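PDB 3O12: regulation of enolase protein 1 from Saccharomyces cerevisiae, which functions in the galactose metabolic pathway via the GAL83 protein and may control the level of the enolase ENO1. Local coordinates for residues A[57-62]-A[189-194]; A[88-93]-A[199-204]; A[77-82]-A[205-210]. All coordinates share one frame; numbering follows the deposited sequence. Where two conformers were deposited one is given.

Contact 1: residues A[57-62]-A[189-194]; sequences TDFWRE and MACTPE. With EDO (1,2-ethanediol), chain H; EDO (1,2-ethanediol), chain G.
Thr57 OG1 is gripped from two directions: Thr192 N donates to it at 3.0 Å with an almost straight N-H...O angle of 174°, and the hydroxyl also bonds the carbonyl O of Asp54. Its chi1 of 50° sets OG1 between its own N and carbonyl carbon, where it faces the backbone of Thr192. In return Thr57 N donates to Thr192 O at 3.0 Å, reaching that oxygen from above its carbonyl plane. One threonine thus answers both backbone polar groups of the other, although the two segments do not run as paired strands. Beside this, Thr57 O sits against the proline ring, 3.4 Å from Pro193 CD. The ring also meets the next side chain, with Pro193 CG 3.6 Å from Asp58 CG; the carboxylate runs on past it to accept bonds from two ethanediols, the shorter from O2 of the chain H molecule to Asp58 OD2 at 2.6 Å. Cys191, with SG anti to its carbonyl carbon (chi1 -63°), brings the sulfur to 3.6 Å from Phe59 CD2 in an oblique sulfur-aromatic contact, and Met189 CG packs 4.0 Å from Phe59 CE2. In the larger antiparallel sheet, strands 59-61 and 185-191 both pair with strand 68-78, while Met103 and Arg105 of strand 102-105 also pack on Phe59.

Contact 2: residues A[88-93]-A[199-204]; sequences RVQGSY and KVTFSE. With SO4 (sulfate ion), chain B.
Strands 88-91 and 199-204 run antiparallel, their axes 4.6 Å apart at closest and their directions 163° apart, with Arg88-Ser203 and Gln90-Thr201 as hydrogen-bonded pairs. Each of those pairs exchanges two backbone bonds, and Ser92 N adds another to Lys199 O at 2.9 Å. On the face carrying Arg88, the arginine chain is fully extended and leads its guanidinium past the side chain of Glu204. Arg88 NH1 makes a salt bridge to Glu204 OE2 at 3.0 Å, but a bent one (138°) that meets the oxygen from above the carboxylate plane; the two flat groups are turned 67° apart. A sulfate lies at the guanidinium edge and takes a straighter bond from Arg88 NH1 to its O3, with NH2 reaching O1. Arg88 also pairs with Asp147, and Glu204 with Lys167, so the bridge is one link in a wider charged group. The two strands lie at the middle of a seven-stranded antiparallel sheet, one of the two sheets of a beta-sandwich; strand 48-52 pairs with the far edge of 199-208, and strand 148-155 with that of 83-91. Also on the Arg88 face, water 1 ties Gln90 NE2 (2.7 Å), Thr201 O (2.9 Å) and Ser203 OG (2.7 Å) together. Val89 and Val200 project from the other face, where Val89 CG1 rests 3.9 Å from Val200 CG1, and Ala100 of strand 99-100 packs against both valines.

Contact 3: residues A[77-82]-A[205-210]; sequences VETGSA and WSLTAP
The backbones of 77-82 and 205-210 stay well separated where their side chains meet, with Thr79 CA and Leu207 CA 8.1 Å apart; they draw in to 6.2 Å between Ala82 CA and Ala209 CA. The contact is made mainly by apolar side chains. Leu207 points at the first segment and divides its two methyls: CD2 lies 3.6 Å from Val77 CG1, while CD1 is 3.9 Å from Thr79 CG2. Val77 and the leucine come in from opposing backbones and overlap flank to flank, while the threonine side chain lies crosswise to the leucine. Val77 CG1 stands anti to its backbone N (chi1 -177°), which leaves CG2 for the indole: Val77 CG2 approaches Trp205 CZ2 obliquely at 3.8 Å. Trp205 NE1 turns elsewhere, to the carbonyl O of Thr28. Thr79 keeps its methyl in the apolar contact while OG1 donates to Gly80 O at 2.7 Å, in the carbonyl plane and on a lone pair, and is bonded to Tyr184 N as well. Farther along, the proline ring packs on Ala82, with Pro210 CD 3.7 Å from Ala82 C and Pro210 CG 3.9 Å from Ala82 CB. Val77 lies near the C-terminal end of strand 68-78 and the leucine belongs to strand 199-208, so the packing bridges the two sheets of the beta-sandwich; Val186 of strand 185-191 presses on Trp205, Leu207 and Thr79, and Phe83 of strand 83-91 lies against Leu207.

How the contacts relate
From the N terminus the chain passes 57-62, then 77-82 and 88-93, before the later segments close the loops: 189-194 returns to 57-62, 199-204 to 88-93, and 205-210 to 77-82. Contact 1 therefore crosses both of the others, while the loop of contact 2 lies wholly within that of contact 3. Contacts 2 and 3 share strand 199-208, their segments adjoining at Glu204 and Trp205: one pairs it with strand 83-91 within its own sheet, the other packs it on strand 68-78 of the second sheet. Contacts 1 and 3 lie on opposite sides of the chain's centre, their centres about 24 Å apart. Contact 1 touches contact 2 where Met189 O meets Phe202 CZ at 3.4 Å.

Contact 1: residues A[57-62]-A[189-194]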
loop_
_atom_site.group_PDB
_atom_site.type_symbol
_atom_site.label_atom_id
_atom_site.label_comp_id
_atom_site.label_asym_id
_atom_site.label_seq_id
_atom_site.Cartn_x
_atom_site.Cartn_y
_atom_site.Cartn_z
ATOM N N THR A 57 -3.115 0.728 -14.386
ATOM C CA THR A 57 -2.826 1.485 -13.174
ATOM C C THR A 57 -1.579 0.913 -12.492
ATOM O O THR A 57 -1.449 -0.302 -12.338
ATOM C CB THR A 57 -4.040 1.505 -12.214
ATOM O OG1 THR A 57 -4.532 0.176 -12.023
ATOM C CG2 THR A 57 -5.170 2.359 -12.799
ATOM N N ASP A 58 -0.648 1.787 -12.119
ATOM C CA ASP A 58 0.629 1.332 -11.560
ATOM C C ASP A 58 1.340 2.468 -10.819
ATOM O O ASP A 58 1.034 3.645 -11.018
ATOM C CB ASP A 58 1.521 0.789 -12.691
ATOM C CG ASP A 58 2.635 -0.138 -12.198
ATOM O OD1 ASP A 58 2.665 -0.500 -11.000
ATOM O OD2 ASP A 58 3.474 -0.521 -13.047
ATOM N N PHE A 59 2.303 2.102 -9.975
ATOM C CA PHE A 59 3.185 3.064 -9.326
ATOM C C PHE A 59 4.607 2.561 -9.505
ATOM O O PHE A 59 4.943 1.476 -9.030
ATOM C CB PHE A 59 2.900 3.152 -7.820
ATOM C CG PHE A 59 1.662 3.929 -7.461
ATOM C CD1 PHE A 59 1.578 5.298 -7.715
ATOM C CD2 PHE A 59 0.608 3.297 -6.816
ATOM C CE1 PHE A 59 0.435 6.016 -7.355
ATOM C CE2 PHE A 59 -0.540 4.010 -6.454
ATOM C CZ PHE A 59 -0.622 5.360 -6.727
ATOM N N TRP A 60 5.439 3.349 -10.176
ATOM C CA TRP A 60 6.837 2.980 -10.398
ATOM C C TRP A 60 7.596 4.220 -10.824
ATOM O O TRP A 60 7.056 5.042 -11.550
ATOM C CB TRP A 60 6.965 1.920 -11.505
ATOM C CG TRP A 60 8.367 1.394 -11.623
ATOM C CD1 TRP A 60 9.320 1.744 -12.551
ATOM C CD2 TRP A 60 8.981 0.433 -10.760
ATOM N NE1 TRP A 60 10.485 1.041 -12.315
ATOM C CE2 TRP A 60 10.299 0.235 -11.220
ATOM C CE3 TRP A 60 8.542 -0.281 -9.637
ATOM C CZ2 TRP A 60 11.184 -0.648 -10.593
ATOM C CZ3 TRP A 60 9.424 -1.159 -9.016
ATOM C CH2 TRP A 60 10.732 -1.332 -9.500
ATOM N N ARG A 61 8.848 4.354 -10.390
ATOM C CA ARG A 61 9.679 5.458 -10.862
ATOM C C ARG A 61 11.041 4.990 -11.362
ATOM O O ARG A 61 11.935 4.683 -10.570
ATOM C CB ARG A 61 9.874 6.534 -9.785
ATOM C CG ARG A 61 8.845 7.641 -9.825
ATOM C CD ARG A 61 9.206 8.783 -8.876
ATOM N NE ARG A 61 10.202 9.712 -9.408
ATOM C CZ ARG A 61 9.925 10.713 -10.241
ATOM N NH1 ARG A 61 10.894 11.516 -10.661
ATOM N NH2 ARG A 61 8.684 10.909 -10.667
ATOM N N GLU A 62 11.155 4.925 -12.691
ATOM C CA GLU A 62 12.427 4.886 -13.427
ATOM C C GLU A 62 13.235 3.592 -13.405
ATOM O O GLU A 62 13.600 3.068 -14.459
ATOM C CB GLU A 62 13.329 6.057 -13.016
ATOM C CG GLU A 62 14.642 6.123 -13.786
ATOM C CD GLU A 62 14.443 6.181 -15.295
ATOM O OE1 GLU A 62 13.362 6.617 -15.747
ATOM O OE2 GLU A 62 15.374 5.790 -16.031
HETATM N N MSE A 189 -3.957 1.036 -1.132
HETATM C CA MSE A 189 -3.455 1.168 -2.482
HETATM C C MSE A 189 -3.823 -0.091 -3.265
HETATM O O MSE A 189 -3.838 -1.186 -2.712
HETATM C CB MSE A 189 -1.932 1.361 -2.403
HETATM C CG MSE A 189 -1.139 1.248 -3.683
HETATM SE SE MSE A 189 -0.644 -0.569 -4.207
HETATM C CE MSE A 189 0.184 -1.311 -2.601
ATOM N N ALA A 190 -4.130 0.065 -4.552
ATOM C CA ALA A 190 -4.345 -1.091 -5.423
ATOM C C ALA A 190 -4.044 -0.724 -6.873
ATOM O O ALA A 190 -4.338 0.393 -7.309
ATOM C CB ALA A 190 -5.774 -1.619 -5.279
ATOM N N CYS A 191 -3.463 -1.669 -7.613
ATOM C CA CYS A 191 -2.990 -1.435 -8.980
ATOM C C CYS A 191 -3.228 -2.677 -9.826
ATOM O O CYS A 191 -3.100 -3.799 -9.333
ATOM C CB CYS A 191 -1.465 -1.165 -9.014
ATOM S SG CYS A 191 -0.935 0.290 -8.151
ATOM N N THR A 192 -3.585 -2.467 -11.089
ATOM C CA THR A 192 -3.483 -3.503 -12.118
ATOM C C THR A 192 -2.845 -2.879 -13.356
ATOM O O THR A 192 -3.519 -2.217 -14.139
ATOM C CB THR A 192 -4.847 -4.115 -12.497
ATOM O OG1 THR A 192 -5.830 -3.079 -12.626
ATOM C CG2 THR A 192 -5.299 -5.106 -11.445
ATOM N N PRO A 193 -1.527 -3.061 -13.519
ATOM C CA PRO A 193 -0.810 -2.427 -14.632
ATOM C C PRO A 193 -1.321 -2.818 -16.022
ATOM O O PRO A 193 -1.135 -2.049 -16.965
ATOM C CB PRO A 193 0.636 -2.887 -14.424
ATOM C CG PRO A 193 0.740 -3.096 -12.927
ATOM C CD PRO A 193 -0.614 -3.634 -12.512
ATOM N N GLU A 194 -1.962 -3.978 -16.143
ATOM C CA GLU A 194 -2.553 -4.389 -17.419
ATOM C C GLU A 194 -4.085 -4.298 -17.393
ATOM O O GLU A 194 -4.634 -3.215 -17.187
ATOM C CB GLU A 194 -2.060 -5.783 -17.821
ATOM C CG GLU A 194 -0.548 -5.836 -17.993
ATOM C CD GLU A 194 -0.050 -7.164 -18.529
ATOM O OE1 GLU A 194 -0.599 -8.216 -18.136
ATOM O OE2 GLU A 194 0.900 -7.153 -19.340
HETATM C C1 EDO H . 7.740 -2.953 -12.351
HETATM O O1 EDO H . 7.366 -4.111 -13.103
HETATM C C2 EDO H . 6.867 -1.775 -12.770
HETATM O O2 EDO H . 5.514 -2.033 -12.380
HETATM C C1 EDO G . 6.267 -3.531 -8.134
HETATM O O1 EDO G . 5.116 -4.009 -7.430
HETATM C C2 EDO G . 5.863 -2.365 -9.024
HETATM O O2 EDO G . 4.679 -2.675 -9.774
#

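Contact 2: residues A[88-93]-A[199-204]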
loop_
_atom_site.group_PDB
_atom_site.type_symbol
_atom_site.label_atom_id
_atom_site.label_comp_id
_atom_site.label_asym_id
_atom_site.label_seq_id
_atom_site.Cartn_x
_atom_site.Cartn_y
_atom_site.Cartn_z
ATOM N N ARG A 88 -6.544 -3.918 7.127
ATOM C CA ARG A 88 -6.792 -5.271 6.646
ATOM C C ARG A 88 -7.084 -5.206 5.151
ATOM O O ARG A 88 -7.814 -4.321 4.686
ATOM C CB ARG A 88 -7.978 -5.879 7.390
ATOM C CG ARG A 88 -8.213 -7.357 7.103
ATOM C CD ARG A 88 -9.413 -7.857 7.885
ATOM N NE ARG A 88 -9.599 -9.295 7.720
ATOM C CZ ARG A 88 -10.561 -9.980 8.329
ATOM N NH1 ARG A 88 -11.411 -9.357 9.134
ATOM N NH2 ARG A 88 -10.669 -11.288 8.137
ATOM N N VAL A 89 -6.520 -6.149 4.406
ATOM C CA VAL A 89 -6.587 -6.147 2.944
ATOM C C VAL A 89 -7.132 -7.485 2.482
ATOM O O VAL A 89 -6.544 -8.530 2.760
ATOM C CB VAL A 89 -5.188 -5.952 2.312
ATOM C CG1 VAL A 89 -5.295 -5.820 0.795
ATOM C CG2 VAL A 89 -4.504 -4.732 2.894
ATOM N N GLN A 90 -8.268 -7.452 1.795
ATOM C CA GLN A 90 -8.890 -8.663 1.275
ATOM C C GLN A 90 -9.090 -8.530 -0.228
ATOM O O GLN A 90 -10.080 -7.970 -0.688
ATOM C CB GLN A 90 -10.216 -8.929 1.991
ATOM C CG GLN A 90 -10.027 -9.232 3.467
ATOM C CD GLN A 90 -11.332 -9.395 4.210
ATOM O OE1 GLN A 90 -11.704 -10.509 4.604
ATOM N NE2 GLN A 90 -12.050 -8.298 4.389
ATOM N N GLY A 91 -8.141 -9.051 -0.988
ATOM C CA GLY A 91 -8.163 -8.914 -2.431
ATOM C C GLY A 91 -8.406 -10.229 -3.132
ATOM O O GLY A 91 -8.157 -11.303 -2.579
ATOM N N SER A 92 -8.901 -10.136 -4.361
ATOM C CA SER A 92 -9.152 -11.305 -5.192
ATOM C C SER A 92 -8.157 -11.366 -6.350
ATOM O O SER A 92 -8.521 -11.122 -7.501
ATOM C CB SER A 92 -10.578 -11.244 -5.734
ATOM O OG SER A 92 -11.520 -11.106 -4.684
ATOM N N TYR A 93 -6.904 -11.697 -6.051
ATOM C CA TYR A 93 -5.841 -11.645 -7.054
ATOM C C TYR A 93 -5.976 -12.779 -8.061
ATOM O O TYR A 93 -6.306 -13.903 -7.688
ATOM C CB TYR A 93 -4.466 -11.685 -6.387
ATOM C CG TYR A 93 -4.396 -10.769 -5.192
ATOM C CD1 TYR A 93 -4.031 -9.435 -5.333
ATOM C CD2 TYR A 93 -4.736 -11.231 -3.924
ATOM C CE1 TYR A 93 -3.992 -8.594 -4.241
ATOM C CE2 TYR A 93 -4.693 -10.398 -2.828
ATOM C CZ TYR A 93 -4.320 -9.084 -2.992
ATOM O OH TYR A 93 -4.291 -8.256 -1.901
ATOM N N LYS A 199 -10.687 -6.883 -7.574
ATOM C CA LYS A 199 -11.576 -6.473 -6.495
ATOM C C LYS A 199 -10.871 -6.589 -5.151
ATOM O O LYS A 199 -10.285 -7.623 -4.838
ATOM C CB LYS A 199 -12.849 -7.322 -6.489
ATOM C CG LYS A 199 -13.614 -7.318 -7.799
ATOM C CD LYS A 199 -14.786 -8.292 -7.737
ATOM C CE LYS A 199 -15.422 -8.501 -9.103
ATOM N NZ LYS A 199 -16.126 -7.284 -9.582
ATOM N N VAL A 200 -10.924 -5.519 -4.361
ATOM C CA VAL A 200 -10.273 -5.486 -3.055
ATOM C C VAL A 200 -11.141 -4.766 -2.025
ATOM O O VAL A 200 -11.696 -3.697 -2.307
ATOM C CB VAL A 200 -8.914 -4.743 -3.112
ATOM C CG1 VAL A 200 -8.119 -5.001 -1.834
ATOM C CG2 VAL A 200 -8.114 -5.158 -4.334
ATOM N N THR A 201 -11.255 -5.345 -0.833
ATOM C CA THR A 201 -11.877 -4.662 0.295
ATOM C C THR A 201 -10.847 -4.314 1.366
ATOM O O THR A 201 -10.052 -5.159 1.779
ATOM C CB THR A 201 -12.996 -5.515 0.916
ATOM O OG1 THR A 201 -14.048 -5.668 -0.045
ATOM C CG2 THR A 201 -13.555 -4.851 2.160
ATOM N N PHE A 202 -10.868 -3.057 1.797
ATOM C CA PHE A 202 -10.029 -2.589 2.884
ATOM C C PHE A 202 -10.887 -2.303 4.102
ATOM O O PHE A 202 -11.973 -1.741 3.978
ATOM C CB PHE A 202 -9.299 -1.307 2.482
ATOM C CG PHE A 202 -8.401 -1.463 1.282
ATOM C CD1 PHE A 202 -7.067 -1.834 1.431
ATOM C CD2 PHE A 202 -8.890 -1.246 0.000
ATOM C CE1 PHE A 202 -6.241 -1.983 0.316
ATOM C CE2 PHE A 202 -8.068 -1.388 -1.116
ATOM C CZ PHE A 202 -6.746 -1.761 -0.960
ATOM N N SER A 203 -10.398 -2.684 5.277
ATOM C CA SER A 203 -11.159 -2.504 6.506
ATOM C C SER A 203 -10.231 -2.466 7.707
ATOM O O SER A 203 -9.013 -2.563 7.556
ATOM C CB SER A 203 -12.190 -3.627 6.667
ATOM O OG SER A 203 -11.543 -4.891 6.839
ATOM N N GLU A 204 -10.789 -2.330 8.902
ATOM C CA GLU A 204 -9.985 -2.348 10.131
ATOM C C GLU A 204 -8.842 -1.346 10.097
ATOM O O GLU A 204 -7.717 -1.636 10.493
ATOM C CB GLU A 204 -9.493 -3.766 10.446
ATOM C CG GLU A 204 -10.665 -4.748 10.537
ATOM C CD GLU A 204 -10.294 -6.104 11.089
ATOM O OE1 GLU A 204 -9.187 -6.259 11.646
ATOM O OE2 GLU A 204 -11.153 -7.003 10.976
HETATM S S SO4 B . -13.799 -12.129 9.859
HETATM O O1 SO4 B . -12.511 -12.758 10.134
HETATM O O2 SO4 B . -14.852 -12.891 10.525
HETATM O O3 SO4 B . -13.797 -10.758 10.364
HETATM O O4 SO4 B . -14.049 -12.115 8.418
HETATM O O HOH W 1 -10.621 -5.987 4.531
HETATM O O HOH W 2 -10.627 -9.701 -8.494
#

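Contact 3: residues A[77-82]-A[205-210]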
loop_
_atom_site.group_PDB
_atom_site.type_symbol
_atom_site.label_atom_id
_atom_site.label_comp_id
_atom_site.label_asym_id
_atom_site.label_seq_id
_atom_site.Cartn_x
_atom_site.Cartn_y
_atom_site.Cartn_z
ATOM N N VAL A 77 -4.912 9.116 3.771
ATOM C CA VAL A 77 -5.319 9.823 4.972
ATOM C C VAL A 77 -4.127 10.647 5.441
ATOM O O VAL A 77 -3.002 10.127 5.549
ATOM C CB VAL A 77 -5.727 8.828 6.076
ATOM C CG1 VAL A 77 -6.229 9.576 7.311
ATOM C CG2 VAL A 77 -6.800 7.856 5.555
ATOM N N GLU A 78 -4.345 11.928 5.705
ATOM C CA GLU A 78 -3.246 12.813 6.058
ATOM C C GLU A 78 -2.870 12.689 7.531
ATOM O O GLU A 78 -3.738 12.632 8.417
ATOM C CB GLU A 78 -3.586 14.261 5.683
ATOM C CG GLU A 78 -2.412 15.214 5.810
ATOM C CD GLU A 78 -2.726 16.630 5.376
ATOM O OE1 GLU A 78 -3.769 16.858 4.724
ATOM O OE2 GLU A 78 -1.914 17.523 5.698
ATOM N N THR A 79 -1.564 12.636 7.779
ATOM C CA THR A 79 -1.002 12.431 9.110
ATOM C C THR A 79 -0.201 13.642 9.528
ATOM O O THR A 79 0.002 14.563 8.740
ATOM C CB THR A 79 0.010 11.251 9.104
ATOM O OG1 THR A 79 1.251 11.674 8.507
ATOM C CG2 THR A 79 -0.533 10.063 8.334
ATOM N N GLY A 80 0.281 13.617 10.770
ATOM C CA GLY A 80 1.306 14.539 11.217
ATOM C C GLY A 80 2.701 14.026 10.880
ATOM O O GLY A 80 2.884 13.267 9.924
ATOM N N SER A 81 3.690 14.415 11.679
ATOM C CA SER A 81 5.086 14.165 11.311
ATOM C C SER A 81 5.590 12.774 11.660
ATOM O O SER A 81 6.721 12.410 11.303
ATOM C CB SER A 81 5.999 15.218 11.936
ATOM O OG SER A 81 5.923 15.176 13.345
ATOM N N ALA A 82 4.767 12.012 12.363
ATOM C CA ALA A 82 5.068 10.628 12.710
ATOM C C ALA A 82 3.753 9.900 12.911
ATOM O O ALA A 82 2.769 10.494 13.373
ATOM C CB ALA A 82 5.885 10.573 13.976
ATOM N N TRP A 205 -9.159 -0.146 9.635
ATOM C CA TRP A 205 -8.216 0.956 9.592
ATOM C C TRP A 205 -7.942 1.549 10.958
ATOM O O TRP A 205 -8.861 1.750 11.766
ATOM C CB TRP A 205 -8.804 2.075 8.725
ATOM C CG TRP A 205 -7.946 3.306 8.659
ATOM C CD1 TRP A 205 -8.191 4.513 9.245
ATOM C CD2 TRP A 205 -6.698 3.433 7.973
ATOM N NE1 TRP A 205 -7.173 5.394 8.952
ATOM C CE2 TRP A 205 -6.247 4.752 8.173
ATOM C CE3 TRP A 205 -5.919 2.555 7.205
ATOM C CZ2 TRP A 205 -5.049 5.224 7.631
ATOM C CZ3 TRP A 205 -4.729 3.030 6.669
ATOM C CH2 TRP A 205 -4.311 4.347 6.890
ATOM N N SER A 206 -6.683 1.879 11.202
ATOM C CA SER A 206 -6.297 2.601 12.409
ATOM C C SER A 206 -5.121 3.513 12.087
ATOM O O SER A 206 -4.168 3.074 11.433
ATOM C CB SER A 206 -5.910 1.614 13.514
ATOM O OG SER A 206 -5.675 2.285 14.742
ATOM N N LEU A 207 -5.169 4.756 12.544
ATOM C CA LEU A 207 -4.079 5.701 12.359
ATOM C C LEU A 207 -3.860 6.459 13.655
ATOM O O LEU A 207 -4.792 7.094 14.173
ATOM C CB LEU A 207 -4.393 6.675 11.224
ATOM C CG LEU A 207 -3.435 7.852 11.036
ATOM C CD1 LEU A 207 -2.053 7.350 10.658
ATOM C CD2 LEU A 207 -3.957 8.819 9.978
ATOM N N THR A 208 -2.643 6.395 14.182
ATOM C CA THR A 208 -2.324 6.991 15.477
ATOM C C THR A 208 -0.883 7.482 15.502
ATOM O O THR A 208 -0.132 7.263 14.552
ATOM C CB THR A 208 -2.485 5.966 16.613
ATOM O OG1 THR A 208 -1.529 4.913 16.448
ATOM C CG2 THR A 208 -3.890 5.376 16.621
ATOM N N ALA A 209 -0.488 8.153 16.578
ATOM C CA ALA A 209 0.926 8.442 16.781
ATOM C C ALA A 209 1.636 7.129 17.092
ATOM O O ALA A 209 1.015 6.178 17.553
ATOM C CB ALA A 209 1.109 9.431 17.919
ATOM N N PRO A 210 2.944 7.056 16.827
ATOM C CA PRO A 210 3.665 5.818 17.158
ATOM C C PRO A 210 3.723 5.592 18.672
ATOM O O PRO A 210 3.601 6.548 19.438
ATOM C CB PRO A 210 5.083 6.095 16.645
ATOM C CG PRO A 210 4.947 7.218 15.658
ATOM C CD PRO A 210 3.804 8.055 16.173
#